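Local structure of PpBBE-like 1 D396N (Physcomitrella patens subsp. patens, 6EO5) at residues A[135-140]-A[164-169]. The protein is a variant of a berberine bridge enzyme-like flavoprotein whose parent oxidises cellobiose, using bound FAD. Sequence-based numbering, arbitrary orientation.
Sequences VTIPAG and GLVTDN. With FAD (flavin-adenine dinucleotide), chain C.
Pro138 lies against Gly164 and Asn169 in the FAD binding domain of this VAO-type flavoenzyme, setting the inverse gamma turn centred on Pro138, which follows strand 135-136, against the loop 164-169 between helix 160-163 and strand 170-176.

Van der Waals contact holds the pair together. The proline ring turns its CG to Gly164 O, 3.1 Å away, while CG and CD rest on the side-chain amide nitrogen of Asn169, with CG 3.5 Å from ND2. Beside it, Val166 sends CG2 to the backbone, 3.4 Å from Ala139 CA, and on to Ala139 CB. Its other methyl, CG1, stands anti to the backbone N (chi1 -177°) and meets Ile137 CD1 at 4.3 Å. His150 and Phe213 also pack on Val166.

Polar bonds hold the 164-169 loop, both internally and to its surroundings. Leu165 N donates to Asp168 OD2 at a nearly straight 164°, and Asp168 OD1 makes a salt bridge with Arg387. Asn169 has its amide gripped at both ends: OD1 takes a bond from His216, and ND2 serves Phe163 O and Leu165 O. With an alanine at Asn169, Leu165 O would probably lose this side-chain donor, His216 NE2 its acceptor, and the proline ring one of its neighbours.

Past Ala139 the chain reaches the flavin, where Gly140 CA comes within 3.5 Å of FAD O4.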
ATOM      1  N   VAL A 135       4.751 -18.843  -8.648  1.00 63.82           N
ATOM      2  CA  VAL A 135       4.868 -17.478  -9.134  1.00 64.39           C
ATOM      3  C   VAL A 135       4.398 -16.515  -8.041  1.00 64.42           C
ATOM      4  O   VAL A 135       3.931 -16.917  -6.972  1.00 60.77           O
ATOM      5  CB  VAL A 135       4.079 -17.253 -10.441  1.00 64.64           C
ATOM      6  CG1 VAL A 135       4.631 -18.140 -11.531  1.00 61.69           C
ATOM      7  CG2 VAL A 135       2.605 -17.539 -10.227  1.00 62.98           C
ATOM      8  N   THR A 136       4.520 -15.224  -8.328  1.00 65.22           N
ATOM      9  CA  THR A 136       4.117 -14.205  -7.369  1.00 60.17           C
ATOM     10  C   THR A 136       3.910 -12.895  -8.110  1.00 62.59           C
ATOM     11  O   THR A 136       4.309 -12.739  -9.267  1.00 63.47           O
ATOM     12  CB  THR A 136       5.164 -14.037  -6.255  1.00 59.57           C
ATOM     13  OG1 THR A 136       4.558 -13.445  -5.103  1.00 58.72           O
ATOM     14  CG2 THR A 136       6.332 -13.178  -6.720  1.00 52.38           C
ATOM     15  N   ILE A 137       3.250 -11.964  -7.435  1.00 62.59           N
ATOM     16  CA  ILE A 137       3.346 -10.557  -7.805  1.00 60.86           C
ATOM     17  C   ILE A 137       4.201  -9.887  -6.734  1.00 62.29           C
ATOM     18  O   ILE A 137       4.268 -10.381  -5.597  1.00 58.06           O
ATOM     19  CB  ILE A 137       1.963  -9.901  -7.925  1.00 59.68           C
ATOM     20  CG1 ILE A 137       1.233  -9.939  -6.589  1.00 54.19           C
ATOM     21  CG2 ILE A 137       1.162 -10.569  -9.008  1.00 58.70           C
ATOM     22  CD1 ILE A 137      -0.083  -9.221  -6.629  1.00 56.80           C
ATOM     23  N   PRO A 138       4.885  -8.754  -7.043  1.00 57.62           N
ATOM     24  CA  PRO A 138       5.749  -8.100  -6.045  1.00 53.78           C
ATOM     25  C   PRO A 138       4.967  -7.220  -5.065  1.00 57.37           C
ATOM     26  O   PRO A 138       5.176  -6.004  -4.968  1.00 57.65           O
ATOM     27  CB  PRO A 138       6.716  -7.303  -6.931  1.00 53.06           C
ATOM     28  CG  PRO A 138       5.908  -6.948  -8.131  1.00 53.55           C
ATOM     29  CD  PRO A 138       4.943  -8.088  -8.358  1.00 55.64           C
ATOM     30  N   ALA A 139       4.071  -7.841  -4.293  1.00 55.63           N
ATOM     31  CA  ALA A 139       3.242  -7.102  -3.347  1.00 59.95           C
ATOM     32  C   ALA A 139       3.982  -6.854  -2.035  1.00 56.99           C
ATOM     33  O   ALA A 139       5.119  -7.291  -1.838  1.00 55.29           O
ATOM     34  CB  ALA A 139       1.926  -7.834  -3.091  1.00 56.30           C
ATOM     35  N   GLY A 140       3.318  -6.134  -1.124  1.00 54.97           N
ATOM     36  CA  GLY A 140       3.875  -5.806   0.174  1.00 55.48           C
ATOM     37  C   GLY A 140       3.848  -6.989   1.122  1.00 55.27           C
ATOM     38  O   GLY A 140       3.510  -8.110   0.751  1.00 56.79           O
ATOM     39  N   GLY A 164       9.098  -4.742 -10.096  1.00 55.91           N
ATOM     40  CA  GLY A 164       8.291  -3.536 -10.160  1.00 51.48           C
ATOM     41  C   GLY A 164       7.333  -3.424  -8.987  1.00 56.15           C
ATOM     42  O   GLY A 164       7.334  -4.232  -8.053  1.00 59.55           O
ATOM     43  N   LEU A 165       6.508  -2.378  -9.034  1.00 55.54           N
ATOM     44  CA  LEU A 165       5.421  -2.227  -8.075  1.00 55.47           C
ATOM     45  C   LEU A 165       4.233  -3.082  -8.503  1.00 54.60           C
ATOM     46  O   LEU A 165       4.107  -3.465  -9.666  1.00 54.95           O
ATOM     47  CB  LEU A 165       4.981  -0.761  -7.963  1.00 53.51           C
ATOM     48  CG  LEU A 165       6.043   0.305  -7.676  1.00 52.66           C
ATOM     49  CD1 LEU A 165       5.490   1.690  -7.967  1.00 51.92           C
ATOM     50  CD2 LEU A 165       6.568   0.222  -6.244  1.00 47.08           C
ATOM     51  N   VAL A 166       3.346  -3.372  -7.545  1.00 55.42           N
ATOM     52  CA  VAL A 166       2.102  -4.060  -7.884  1.00 53.51           C
ATOM     53  C   VAL A 166       1.393  -3.324  -9.009  1.00 58.14           C
ATOM     54  O   VAL A 166       0.955  -3.932  -9.996  1.00 59.58           O
ATOM     55  CB  VAL A 166       1.197  -4.186  -6.649  1.00 55.45           C
ATOM     56  CG1 VAL A 166      -0.050  -4.953  -6.993  1.00 52.63           C
ATOM     57  CG2 VAL A 166       1.940  -4.865  -5.540  1.00 58.40           C
ATOM     58  N   THR A 167       1.293  -1.997  -8.887  1.00 56.86           N
ATOM     59  CA  THR A 167       0.585  -1.217  -9.893  1.00 59.07           C
ATOM     60  C   THR A 167       1.250  -1.364 -11.256  1.00 57.34           C
ATOM     61  O   THR A 167       0.563  -1.387 -12.280  1.00 61.23           O
ATOM     62  CB  THR A 167       0.477   0.261  -9.442  1.00 59.69           C
ATOM     63  OG1 THR A 167      -0.767   0.820  -9.885  1.00 52.64           O
ATOM     64  CG2 THR A 167       1.634   1.129  -9.957  1.00 53.61           C
ATOM     65  N   ASP A 168       2.571  -1.543 -11.288  1.00 56.90           N
ATOM     66  CA  ASP A 168       3.287  -1.741 -12.540  1.00 53.61           C
ATOM     67  C   ASP A 168       2.938  -3.057 -13.219  1.00 59.29           C
ATOM     68  O   ASP A 168       3.320  -3.261 -14.380  1.00 60.94           O
ATOM     69  CB  ASP A 168       4.796  -1.707 -12.293  1.00 59.44           C
ATOM     70  CG  ASP A 168       5.333  -0.309 -12.061  1.00 59.15           C
ATOM     71  OD1 ASP A 168       4.798   0.641 -12.670  1.00 62.04           O
ATOM     72  OD2 ASP A 168       6.310  -0.173 -11.283  1.00 57.18           O
ATOM     73  N   ASN A 169       2.269  -3.971 -12.519  1.00 57.47           N
ATOM     74  CA  ASN A 169       1.964  -5.291 -13.047  1.00 58.80           C
ATOM     75  C   ASN A 169       0.476  -5.475 -13.303  1.00 62.07           C
ATOM     76  O   ASN A 169       0.043  -6.581 -13.651  1.00 60.74           O
ATOM     77  CB  ASN A 169       2.483  -6.372 -12.098  1.00 57.47           C
ATOM     78  CG  ASN A 169       3.986  -6.505 -12.142  1.00 58.34           C
ATOM     79  OD1 ASN A 169       4.522  -7.170 -13.018  1.00 61.72           O
ATOM     80  ND2 ASN A 169       4.679  -5.864 -11.199  1.00 58.08           N
TER
HETATM   81  PA  FAD C 601      -8.811  -0.155   1.842  1.00 59.67           P
HETATM   82  O1A FAD C 601      -8.946   0.722   3.077  1.00 53.70           O
HETATM   83  O2A FAD C 601      -9.926  -1.164   1.744  1.00 58.80           O
HETATM   84  O5B FAD C 601      -8.673   0.678   0.466  1.00 57.32           O
HETATM   85  C5B FAD C 601      -7.904   1.859   0.389  1.00 58.34           C
HETATM   86  C4B FAD C 601      -8.470   2.807  -0.662  1.00 56.92           C
HETATM   87  O4B FAD C 601      -8.670   2.120  -1.884  1.00 59.84           O
HETATM   88  C3B FAD C 601      -9.821   3.370  -0.257  1.00 58.39           C
HETATM   89  O3B FAD C 601      -9.949   4.663  -0.806  1.00 60.19           O
HETATM   90  C2B FAD C 601     -10.788   2.446  -0.950  1.00 58.68           C
HETATM   91  O2B FAD C 601     -12.032   3.061  -1.172  1.00 61.00           O
HETATM   92  C1B FAD C 601     -10.043   2.120  -2.239  1.00 62.56           C
HETATM   93  N9A FAD C 601     -10.509   0.814  -2.757  1.00 62.86           N
HETATM   94  C8A FAD C 601     -10.553  -0.376  -2.071  1.00 62.51           C
HETATM   95  N7A FAD C 601     -11.060  -1.330  -2.882  1.00 61.95           N
HETATM   96  C5A FAD C 601     -11.346  -0.768  -4.076  1.00 59.10           C
HETATM   97  C6A FAD C 601     -11.886  -1.285  -5.239  1.00 61.67           C
HETATM   98  N6A FAD C 601     -12.217  -2.570  -5.297  1.00 63.21           N
HETATM   99  N1A FAD C 601     -12.072  -0.464  -6.329  1.00 62.62           N
HETATM  100  C2A FAD C 601     -11.733   0.867  -6.248  1.00 59.17           C
HETATM  101  N3A FAD C 601     -11.200   1.384  -5.086  1.00 61.34           N
HETATM  102  C4A FAD C 601     -11.012   0.577  -4.013  1.00 61.90           C
HETATM  103  N1  FAD C 601       1.901  -0.441   1.538  1.00 57.61           N
HETATM  104  C2  FAD C 601       2.925  -0.893   0.697  1.00 62.28           C
HETATM  105  O2  FAD C 601       3.122  -0.415  -0.440  1.00 55.17           O
HETATM  106  N3  FAD C 601       3.743  -1.921   1.135  1.00 63.86           N
HETATM  107  C4  FAD C 601       3.561  -2.485   2.380  1.00 61.41           C
HETATM  108  O4  FAD C 601       4.292  -3.403   2.736  1.00 65.96           O
HETATM  109  C4X FAD C 601       2.549  -2.035   3.215  1.00 62.15           C
HETATM  110  N5  FAD C 601       2.344  -2.636   4.438  1.00 61.75           N
HETATM  111  C5X FAD C 601       1.163  -2.418   5.122  1.00 60.76           C
HETATM  112  C6  FAD C 601       0.906  -3.137   6.285  1.00 59.00           C
HETATM  113  C7  FAD C 601      -0.323  -3.052   6.958  1.00 60.59           C
HETATM  114  C7M FAD C 601      -0.569  -3.864   8.210  1.00 55.46           C
HETATM  115  C8  FAD C 601      -1.274  -2.121   6.489  1.00 55.80           C
HETATM  116  C8M FAD C 601      -2.576  -1.887   7.230  1.00 54.87           C
HETATM  117  C9  FAD C 601      -0.958  -1.336   5.364  1.00 58.48           C
HETATM  118  C9A FAD C 601       0.246  -1.482   4.652  1.00 60.98           C
HETATM  119  N10 FAD C 601       0.602  -0.687   3.554  1.00 59.23           N
HETATM  120  C10 FAD C 601       1.687  -1.035   2.773  1.00 58.15           C
HETATM  121  C1' FAD C 601      -0.312   0.364   3.018  1.00 56.75           C
HETATM  122  C2' FAD C 601      -1.253  -0.269   1.998  1.00 58.43           C
HETATM  123  O2' FAD C 601      -0.646  -0.474   0.744  1.00 56.72           O
HETATM  124  C3' FAD C 601      -2.449   0.638   1.820  1.00 54.81           C
HETATM  125  O3' FAD C 601      -3.039   0.759   3.092  1.00 55.42           O
HETATM  126  C4' FAD C 601      -3.412   0.044   0.796  1.00 56.12           C
HETATM  127  O4' FAD C 601      -4.070   1.104   0.129  1.00 52.97           O
HETATM  128  C5' FAD C 601      -4.402  -0.905   1.468  1.00 53.17           C
HETATM  129  O5' FAD C 601      -5.397  -1.388   0.590  1.00 53.90           O
HETATM  130  P   FAD C 601      -6.720  -2.064   1.229  1.00 57.10           P
HETATM  131  O1P FAD C 601      -7.575  -2.637   0.122  1.00 60.40           O
HETATM  132  O2P FAD C 601      -6.422  -3.073   2.306  1.00 59.87           O
HETATM  133  O3P FAD C 601      -7.371  -0.840   2.045  1.00 62.08           O